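Local coordinates for protein sugar phosphate isomerase/epimerase (PDB 3OBE) that probably isomerises or epimerises sugars or sugar phosphates by means of a xylose isomerase-like TIM barrel, at residues G197-E202 against V230-N235; L203-T208 against P237-L242; W249-S254 against A295-A300. One frame throughout, in Å; residues are numbered along the deposited sequence. Where two conformers were deposited one is given.

Interaction 1: G197-E202 against V230-N235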
loop_
_atom_site.group_PDB
_atom_site.type_symbol
_atom_site.label_atom_id
_atom_site.label_comp_id
_atom_site.label_asym_id
_atom_site.label_seq_id
_atom_site.Cartn_x
_atom_site.Cartn_y
_atom_site.Cartn_z
ATOM N N GLY A 197 7.583 14.918 -22.170
ATOM C CA GLY A 197 6.449 14.613 -21.324
ATOM C C GLY A 197 6.867 14.512 -19.870
ATOM O O GLY A 197 8.034 14.697 -19.500
ATOM N N THR A 198 5.882 14.219 -19.044
ATOM C CA THR A 198 6.058 14.228 -17.607
ATOM C C THR A 198 5.656 12.897 -17.044
ATOM O O THR A 198 4.613 12.366 -17.404
ATOM C CB THR A 198 5.170 15.329 -16.965
ATOM O OG1 THR A 198 5.343 16.571 -17.671
ATOM C CG2 THR A 198 5.507 15.555 -15.505
ATOM N N TYR A 199 6.415 12.390 -16.072
ATOM C CA TYR A 199 6.030 11.161 -15.419
ATOM C C TYR A 199 4.631 11.268 -14.844
ATOM O O TYR A 199 4.269 12.272 -14.216
ATOM C CB TYR A 199 6.973 10.826 -14.283
ATOM C CG TYR A 199 8.361 10.475 -14.686
ATOM C CD1 TYR A 199 8.618 9.338 -15.453
ATOM C CD2 TYR A 199 9.434 11.225 -14.195
ATOM C CE1 TYR A 199 9.908 9.003 -15.778
ATOM C CE2 TYR A 199 10.730 10.862 -14.484
ATOM C CZ TYR A 199 10.944 9.767 -15.271
ATOM O OH TYR A 199 12.230 9.444 -15.604
ATOM N N ILE A 200 3.846 10.221 -15.033
ATOM C CA ILE A 200 2.521 10.169 -14.423
ATOM C C ILE A 200 2.570 10.382 -12.901
ATOM O O ILE A 200 1.779 11.147 -12.324
ATOM C CB ILE A 200 1.762 8.892 -14.825
ATOM C CG1 ILE A 200 1.443 8.922 -16.340
ATOM C CG2 ILE A 200 0.437 8.783 -14.017
ATOM C CD1 ILE A 200 0.976 7.541 -16.891
ATOM N N GLU A 201 3.467 9.681 -12.224
ATOM C CA GLU A 201 3.604 9.816 -10.782
ATOM C C GLU A 201 3.829 11.286 -10.395
ATOM O O GLU A 201 3.248 11.781 -9.424
ATOM C CB GLU A 201 4.752 8.933 -10.258
ATOM C CG GLU A 201 4.848 8.820 -8.749
ATOM C CD GLU A 201 3.854 7.919 -8.049
ATOM O OE1 GLU A 201 2.955 7.344 -8.709
ATOM O OE2 GLU A 201 3.981 7.795 -6.782
ATOM N N GLU A 202 4.710 11.969 -11.137
ATOM C CA GLU A 202 4.987 13.375 -10.904
ATOM C C GLU A 202 3.756 14.241 -11.042
ATOM O O GLU A 202 3.521 15.155 -10.251
ATOM C CB GLU A 202 6.150 13.866 -11.808
ATOM C CG GLU A 202 6.428 15.328 -11.728
ATOM C CD GLU A 202 7.667 15.751 -12.489
ATOM O OE1 GLU A 202 8.446 14.893 -12.873
ATOM O OE2 GLU A 202 7.833 16.944 -12.713
ATOM N N VAL A 230 14.872 6.042 -4.011
ATOM C CA VAL A 230 15.459 6.981 -3.059
ATOM C C VAL A 230 15.377 8.408 -3.612
ATOM O O VAL A 230 15.120 9.359 -2.872
ATOM C CB VAL A 230 16.873 6.571 -2.648
ATOM C CG1 VAL A 230 17.540 7.686 -1.875
ATOM C CG2 VAL A 230 16.781 5.267 -1.828
ATOM N N GLU A 231 15.547 8.535 -4.927
ATOM C CA GLU A 231 15.466 9.831 -5.592
ATOM C C GLU A 231 14.046 10.402 -5.485
ATOM O O GLU A 231 13.875 11.602 -5.228
ATOM C CB GLU A 231 15.895 9.737 -7.053
ATOM C CG GLU A 231 16.121 11.089 -7.663
ATOM C CD GLU A 231 16.612 11.015 -9.119
ATOM O OE1 GLU A 231 16.761 9.889 -9.652
ATOM O OE2 GLU A 231 16.809 12.089 -9.730
ATOM N N TRP A 232 13.048 9.561 -5.718
ATOM C CA TRP A 232 11.656 9.982 -5.559
ATOM C C TRP A 232 11.352 10.435 -4.120
ATOM O O TRP A 232 10.737 11.481 -3.924
ATOM C CB TRP A 232 10.695 8.922 -6.057
ATOM C CG TRP A 232 10.692 8.868 -7.523
ATOM C CD1 TRP A 232 11.578 8.205 -8.323
ATOM C CD2 TRP A 232 9.787 9.550 -8.404
ATOM N NE1 TRP A 232 11.273 8.409 -9.641
ATOM C CE2 TRP A 232 10.182 9.241 -9.721
ATOM C CE3 TRP A 232 8.693 10.424 -8.208
ATOM C CZ2 TRP A 232 9.500 9.740 -10.839
ATOM C CZ3 TRP A 232 8.033 10.944 -9.329
ATOM C CH2 TRP A 232 8.424 10.586 -10.605
HETATM N N MSE A 233 11.805 9.649 -3.146
HETATM C CA MSE A 233 11.638 9.966 -1.725
HETATM C C MSE A 233 12.305 11.292 -1.363
HETATM O O MSE A 233 11.722 12.132 -0.664
HETATM C CB MSE A 233 12.159 8.790 -0.872
HETATM C CG MSE A 233 11.356 7.488 -1.064
HETATM SE SE MSE A 233 12.327 5.885 -0.477
HETATM C CE MSE A 233 12.252 6.054 1.465
ATOM N N GLU A 234 13.511 11.522 -1.885
ATOM C CA GLU A 234 14.230 12.754 -1.658
ATOM C C GLU A 234 13.533 13.962 -2.292
ATOM O O GLU A 234 13.575 15.062 -1.745
ATOM C CB GLU A 234 15.663 12.623 -2.210
ATOM C CG GLU A 234 16.495 13.797 -2.008
ATOM C CD GLU A 234 16.731 14.139 -0.487
ATOM O OE1 GLU A 234 16.588 13.273 0.460
ATOM O OE2 GLU A 234 17.056 15.308 -0.277
ATOM N N ASN A 235 12.860 13.764 -3.423
ATOM C CA ASN A 235 12.252 14.898 -4.092
ATOM C C ASN A 235 10.865 15.257 -3.566
ATOM O O ASN A 235 10.414 16.380 -3.763
ATOM C CB ASN A 235 12.199 14.653 -5.586
ATOM C CG ASN A 235 13.564 14.770 -6.229
ATOM O OD1 ASN A 235 14.521 15.289 -5.622
ATOM N ND2 ASN A 235 13.661 14.318 -7.475
#
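Trp-232 on helix 229-235 faces the start of helix 200-207 across a wide backbone gap, its CA 9.2 Å from Glu-202 CA, and its indole spans most of that distance. With CG beside the backbone N (chi1 -73°), the indole projects from its helix and brings its six-membered ring to Tyr-199, the N-cap residue of the other helix. The two rings form an offset edge-to-face pair: the indole edge points to the phenol face, the planes lie 64° apart, and the closest atoms are Trp-232 CZ2 and Tyr-199 CD2 at 3.7 Å. A second side of the benzo ring meets the first helical turn. Here Glu-201 CG comes within 3.9 Å of Trp-232 CZ3, while the backbone N of Glu-202 sits at the indole edge. A bend at chi2 then leads the Glu-201 carboxylate away, so only its methylenes touch the ring. Trp-232 NE1 is bonded to Gln-227 OE1, and Arg-177 makes a cation-pi contact with the Tyr-199 ring. The contact is thus made mostly by carbon, with the Glu-202 amide at the indole edge, and the attraction between these two segments is probably dispersion plus the edge-to-face electrostatics.

Interaction 2: L203-T208 against P237-L242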
loop_
_atom_site.group_PDB
_atom_site.type_symbol
_atom_site.label_atom_id
_atom_site.label_comp_id
_atom_site.label_asym_id
_atom_site.label_seq_id
_atom_site.Cartn_x
_atom_site.Cartn_y
_atom_site.Cartn_z
ATOM N N LEU A 203 2.953 13.994 -12.076
ATOM C CA LEU A 203 1.737 14.709 -12.258
ATOM C C LEU A 203 0.763 14.500 -11.078
ATOM O O LEU A 203 0.118 15.456 -10.641
ATOM C CB LEU A 203 1.074 14.336 -13.582
ATOM C CG LEU A 203 1.829 14.803 -14.810
ATOM C CD1 LEU A 203 1.256 14.020 -16.041
ATOM C CD2 LEU A 203 1.736 16.348 -14.944
ATOM N N PHE A 204 0.655 13.277 -10.584
ATOM C CA PHE A 204 -0.209 13.008 -9.443
ATOM C C PHE A 204 0.301 13.741 -8.205
ATOM O O PHE A 204 -0.479 14.380 -7.488
ATOM C CB PHE A 204 -0.309 11.521 -9.100
ATOM C CG PHE A 204 -1.073 10.672 -10.054
ATOM C CD1 PHE A 204 -1.914 11.171 -11.035
ATOM C CD2 PHE A 204 -0.931 9.317 -9.969
ATOM C CE1 PHE A 204 -2.620 10.307 -11.877
ATOM C CE2 PHE A 204 -1.621 8.475 -10.779
ATOM C CZ PHE A 204 -2.457 8.949 -11.754
ATOM N N LEU A 205 1.593 13.701 -7.969
ATOM C CA LEU A 205 2.174 14.476 -6.867
ATOM C C LEU A 205 1.883 15.960 -6.943
ATOM O O LEU A 205 1.466 16.594 -5.948
ATOM C CB LEU A 205 3.684 14.211 -6.798
ATOM C CG LEU A 205 4.040 12.800 -6.303
ATOM C CD1 LEU A 205 5.397 12.330 -6.858
ATOM C CD2 LEU A 205 4.093 12.718 -4.766
ATOM N N LYS A 206 2.158 16.523 -8.100
ATOM C CA LYS A 206 2.037 17.977 -8.273
ATOM C C LYS A 206 0.620 18.471 -8.295
ATOM O O LYS A 206 0.365 19.653 -7.981
ATOM C CB LYS A 206 2.779 18.455 -9.498
ATOM C CG LYS A 206 4.240 18.021 -9.439
ATOM C CD LYS A 206 5.231 19.075 -9.317
ATOM C CE LYS A 206 6.553 18.600 -9.895
ATOM N NZ LYS A 206 7.613 19.603 -9.725
ATOM N N ASN A 207 -0.329 17.593 -8.611
ATOM C CA ASN A 207 -1.725 18.000 -8.716
ATOM C C ASN A 207 -2.620 17.517 -7.567
ATOM O O ASN A 207 -3.825 17.702 -7.619
ATOM C CB ASN A 207 -2.294 17.562 -10.076
ATOM C CG ASN A 207 -1.719 18.401 -11.200
ATOM O OD1 ASN A 207 -2.060 19.570 -11.327
ATOM N ND2 ASN A 207 -0.794 17.834 -11.969
ATOM N N THR A 208 -2.010 16.949 -6.527
ATOM C CA THR A 208 -2.742 16.567 -5.304
ATOM C C THR A 208 -2.229 17.365 -4.113
ATOM O O THR A 208 -1.092 17.802 -4.086
ATOM C CB THR A 208 -2.667 15.062 -4.982
ATOM O OG1 THR A 208 -1.315 14.615 -4.915
ATOM C CG2 THR A 208 -3.375 14.256 -6.069
ATOM N N PRO A 237 9.525 14.518 -0.068
ATOM C CA PRO A 237 9.744 13.838 1.203
ATOM C C PRO A 237 8.510 13.776 2.099
ATOM O O PRO A 237 8.380 12.841 2.887
ATOM C CB PRO A 237 10.827 14.678 1.849
ATOM C CG PRO A 237 10.822 15.971 1.200
ATOM C CD PRO A 237 10.380 15.670 -0.234
ATOM N N ASN A 238 7.613 14.750 1.939
ATOM C CA ASN A 238 6.411 14.811 2.765
ATOM C C ASN A 238 5.243 14.095 2.129
ATOM O O ASN A 238 4.178 14.005 2.740
ATOM C CB ASN A 238 6.019 16.281 3.037
ATOM C CG ASN A 238 5.754 17.079 1.758
ATOM O OD1 ASN A 238 6.442 16.902 0.717
ATOM N ND2 ASN A 238 4.789 17.992 1.830
ATOM N N ARG A 239 5.422 13.551 0.937
ATOM C CA ARG A 239 4.297 12.919 0.211
ATOM C C ARG A 239 4.254 11.385 0.299
ATOM O O ARG A 239 3.188 10.784 0.298
ATOM C CB ARG A 239 4.328 13.298 -1.256
ATOM C CG ARG A 239 4.400 14.789 -1.560
ATOM C CD ARG A 239 3.370 15.650 -0.883
ATOM N NE ARG A 239 2.019 15.177 -1.121
ATOM C CZ ARG A 239 1.355 15.381 -2.252
ATOM N NH1 ARG A 239 1.921 16.034 -3.253
ATOM N NH2 ARG A 239 0.119 14.921 -2.366
ATOM N N PHE A 240 5.432 10.762 0.393
ATOM C CA PHE A 240 5.540 9.325 0.503
ATOM C C PHE A 240 5.474 8.937 1.957
ATOM O O PHE A 240 6.497 8.922 2.647
ATOM C CB PHE A 240 6.840 8.894 -0.190
ATOM C CG PHE A 240 6.799 9.060 -1.663
ATOM C CD1 PHE A 240 5.840 8.390 -2.401
ATOM C CD2 PHE A 240 7.693 9.882 -2.350
ATOM C CE1 PHE A 240 5.777 8.527 -3.785
ATOM C CE2 PHE A 240 7.595 10.016 -3.713
ATOM C CZ PHE A 240 6.672 9.334 -4.418
ATOM N N LYS A 241 4.264 8.658 2.446
ATOM C CA LYS A 241 4.049 8.404 3.864
ATOM C C LYS A 241 4.072 6.901 4.214
ATOM O O LYS A 241 4.251 6.552 5.383
ATOM C CB LYS A 241 2.726 9.041 4.361
ATOM C CG LYS A 241 2.743 10.591 4.367
ATOM C CD LYS A 241 1.512 11.171 5.070
ATOM C CE LYS A 241 1.496 12.701 5.110
ATOM N NZ LYS A 241 0.184 13.229 5.555
ATOM N N LEU A 242 3.881 6.055 3.213
ATOM C CA LEU A 242 3.995 4.602 3.339
ATOM C C LEU A 242 4.925 4.089 2.246
ATOM O O LEU A 242 5.059 4.679 1.154
ATOM C CB LEU A 242 2.627 3.919 3.191
ATOM C CG LEU A 242 1.517 4.251 4.157
ATOM C CD1 LEU A 242 0.197 3.625 3.678
ATOM C CD2 LEU A 242 1.883 3.823 5.573
#
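Arg-239 reaches from the loop just before strand 240-245 of the TIM barrel to the C-terminal part of helix 200-207, where it binds Leu-205 and Thr-208. Two nitrogens share the work. NH1 donates to Leu-205 O over 2.8 Å, with that oxygen in the guanidinium plane, though the approach to the carbonyl is tilted and the N-H...O angle is 148°. NH2 gives a somewhat straighter bond, 2.9 Å long, to Thr-208 OG1, and it also serves Val-213 O on the neighbouring strand 213-218. Thr-208 OG1 accepts from Arg-239 NH2 and donates to Phe-204 O at 2.7 Å. Leu-203 O is also doubly used, taking Asn-207 N and Asn-207 ND2 from opposite faces of its carbonyl plane. The carbonyls of Leu-203, Phe-204 and Leu-205 are therefore all bound by side chains, and the concentration of carbonyl oxygens there would probably steady the buried arginine charge. Bends at chi2 and chi3 fold the Arg-239 chain so that its guanidinium meets the helix while its aliphatic part lies beside Leu-205. That leucine divides its branches: CD1 lies 4.1 Å from Phe-240 CZ, and CD2 lies on one face side of the guanidinium and touches the aliphatic chain, 3.6 Å from Arg-239 CB.

Interaction 3: W249-S254 against A295-A300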
loop_
_atom_site.group_PDB
_atom_site.type_symbol
_atom_site.label_atom_id
_atom_site.label_comp_id
_atom_site.label_asym_id
_atom_site.label_seq_id
_atom_site.Cartn_x
_atom_site.Cartn_y
_atom_site.Cartn_z
ATOM N N TRP A 249 11.094 -11.930 -4.727
ATOM C CA TRP A 249 10.242 -12.788 -3.865
ATOM C C TRP A 249 10.585 -12.447 -2.415
ATOM O O TRP A 249 10.113 -11.441 -1.866
ATOM C CB TRP A 249 10.367 -14.257 -4.257
ATOM C CG TRP A 249 9.164 -15.049 -3.737
ATOM C CD1 TRP A 249 7.844 -14.829 -4.058
ATOM C CD2 TRP A 249 9.179 -16.164 -2.839
ATOM N NE1 TRP A 249 7.035 -15.721 -3.389
ATOM C CE2 TRP A 249 7.827 -16.553 -2.636
ATOM C CE3 TRP A 249 10.196 -16.887 -2.178
ATOM C CZ2 TRP A 249 7.481 -17.607 -1.796
ATOM C CZ3 TRP A 249 9.849 -17.938 -1.375
ATOM C CH2 TRP A 249 8.495 -18.280 -1.173
ATOM N N ILE A 250 11.455 -13.215 -1.796
ATOM C CA ILE A 250 11.825 -12.931 -0.409
ATOM C C ILE A 250 12.553 -11.599 -0.315
ATOM O O ILE A 250 13.469 -11.316 -1.083
ATOM C CB ILE A 250 12.682 -14.009 0.198
ATOM C CG1 ILE A 250 11.866 -15.262 0.466
ATOM C CG2 ILE A 250 13.297 -13.575 1.579
ATOM C CD1 ILE A 250 12.747 -16.539 0.590
ATOM N N ILE A 251 12.108 -10.758 0.611
ATOM C CA ILE A 251 12.728 -9.457 0.779
ATOM C C ILE A 251 14.207 -9.591 1.113
ATOM O O ILE A 251 14.607 -10.302 2.072
ATOM C CB ILE A 251 12.011 -8.603 1.845
ATOM C CG1 ILE A 251 10.519 -8.480 1.547
ATOM C CG2 ILE A 251 12.704 -7.252 2.047
ATOM C CD1 ILE A 251 10.126 -7.839 0.177
ATOM N N GLY A 252 15.031 -8.927 0.286
ATOM C CA GLY A 252 16.478 -8.911 0.457
ATOM C C GLY A 252 17.259 -10.099 -0.098
ATOM O O GLY A 252 18.468 -10.250 0.190
ATOM N N ASP A 253 16.600 -10.931 -0.910
ATOM C CA ASP A 253 17.167 -12.188 -1.418
ATOM C C ASP A 253 17.679 -12.087 -2.883
ATOM O O ASP A 253 18.296 -13.025 -3.378
ATOM C CB ASP A 253 16.104 -13.300 -1.255
ATOM C CG ASP A 253 16.656 -14.716 -1.403
ATOM O OD1 ASP A 253 17.795 -14.966 -0.968
ATOM O OD2 ASP A 253 15.921 -15.617 -1.883
ATOM N N SER A 254 17.534 -10.925 -3.528
ATOM C CA SER A 254 17.848 -10.796 -4.971
ATOM C C SER A 254 19.056 -9.868 -5.164
ATOM O O SER A 254 19.620 -9.382 -4.183
ATOM C CB SER A 254 16.671 -10.302 -5.768
ATOM O OG SER A 254 16.515 -8.895 -5.727
ATOM N N ALA A 295 10.177 -11.539 6.764
ATOM C CA ALA A 295 10.116 -11.021 8.135
ATOM C C ALA A 295 11.458 -11.236 8.806
ATOM O O ALA A 295 11.929 -10.326 9.484
ATOM C CB ALA A 295 8.967 -11.680 8.959
ATOM N N ALA A 296 12.063 -12.421 8.632
ATOM C CA ALA A 296 13.336 -12.742 9.292
ATOM C C ALA A 296 14.448 -11.744 8.860
ATOM O O ALA A 296 15.259 -11.282 9.701
ATOM C CB ALA A 296 13.747 -14.240 9.037
ATOM N N TYR A 297 14.450 -11.366 7.599
ATOM C CA TYR A 297 15.422 -10.390 7.081
ATOM C C TYR A 297 15.225 -9.027 7.720
ATOM O O TYR A 297 16.180 -8.374 8.169
ATOM C CB TYR A 297 15.255 -10.278 5.570
ATOM C CG TYR A 297 16.062 -9.180 4.900
ATOM C CD1 TYR A 297 17.413 -9.333 4.618
ATOM C CD2 TYR A 297 15.437 -7.989 4.540
ATOM C CE1 TYR A 297 18.106 -8.337 3.995
ATOM C CE2 TYR A 297 16.119 -7.016 3.888
ATOM C CZ TYR A 297 17.444 -7.181 3.627
ATOM O OH TYR A 297 18.117 -6.163 2.962
ATOM N N LEU A 298 13.983 -8.591 7.777
ATOM C CA LEU A 298 13.697 -7.230 8.237
ATOM C C LEU A 298 13.922 -7.145 9.746
ATOM O O LEU A 298 14.399 -6.125 10.258
ATOM C CB LEU A 298 12.276 -6.844 7.889
ATOM C CG LEU A 298 12.006 -6.662 6.385
ATOM C CD1 LEU A 298 10.509 -6.428 6.159
ATOM C CD2 LEU A 298 12.871 -5.490 5.763
ATOM N N GLN A 299 13.562 -8.211 10.452
ATOM C CA GLN A 299 13.724 -8.229 11.877
ATOM C C GLN A 299 15.213 -8.219 12.232
ATOM O O GLN A 299 15.588 -7.576 13.214
ATOM C CB GLN A 299 13.051 -9.442 12.496
ATOM C CG GLN A 299 11.538 -9.415 12.325
ATOM C CD GLN A 299 10.817 -8.671 13.424
ATOM O OE1 GLN A 299 10.138 -7.644 13.189
ATOM N NE2 GLN A 299 10.923 -9.194 14.610
ATOM N N ALA A 300 16.057 -8.931 11.471
ATOM C CA ALA A 300 17.505 -8.999 11.776
ATOM C C ALA A 300 18.279 -7.796 11.214
ATOM O O ALA A 300 19.408 -7.560 11.618
ATOM C CB ALA A 300 18.094 -10.300 11.222
#
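Two first torsions set this contact: Tyr-297 holds its CG anti to the backbone N (chi1 172°), swinging the phenol off helix 287-300 toward Gly-252, and Ile-251 places its CG2 branch in the same relation to its own N, turned toward that ring. Ile-251 belongs to a type II beta turn running from Ile-250 to Asp-253, with Ile-251 and Gly-252 at its two central positions. The Ile-251 to Gly-252 peptide lies over one face of the phenol. At the inner end of the ring Ile-251 O is 3.4 Å from Tyr-297 CG, standing 3.3 Å above the ring plane and offset toward the rim; at the outer end Gly-252 CA is 3.7 Å from Tyr-297 CZ. The glycine makes a CH-pi contact, its CA 3.9 Å from the ring centroid and 16° off the ring normal. Having no side chain, Gly-252 lets the turn lie this close to the tyrosine, and its positive phi suits its place in the turn.

The CG2 methyl of Ile-251 meets the CD2-CE2 side of the ring. It lies 3.8 Å from Tyr-297 CD2, and the same methyl reaches Leu-298 CD2 at 4.1 Å, so one branch bridges two successive residues of the helix. Besides its own Asp-253 N to Ile-250 O bond, the turn is held by Ser-294, whose OG is bonded to Ile-251 N, and by Asp-247, whose OD2 is bonded to Gly-252 N. Phe-259 touches both Ile-251 and Tyr-297, and Val-276 touches Ile-251 and Leu-298, extending the apolar cluster inward. The arrangement joins the loop that follows strand 240-245 to helix 287-300, which comes after strand 273-276: a loop of one beta-alpha unit resting on the helix of the next, as expected in a TIM barrel.

Overall arrangement
Following the chain from its N terminus, the short strand 198-199 leads into helix 200-207, whose beginning belongs to interaction 1 and whose later residues belong to interaction 2. After strand 213-218, the chain returns through helix 229-235, closing interaction 1, and then enters strand 240-245, closing interaction 2. The two loops cross, and the contacts touch: Trp-232 packs against both Leu-205 and Phe-240. Together they join helix 200-207 to helix 229-235 and to the start of strand 240-245. Interaction 3 stands in series with them, its centre about 26 and 27 Å from theirs, and joins the loop after strand 240-245 to helix 287-300.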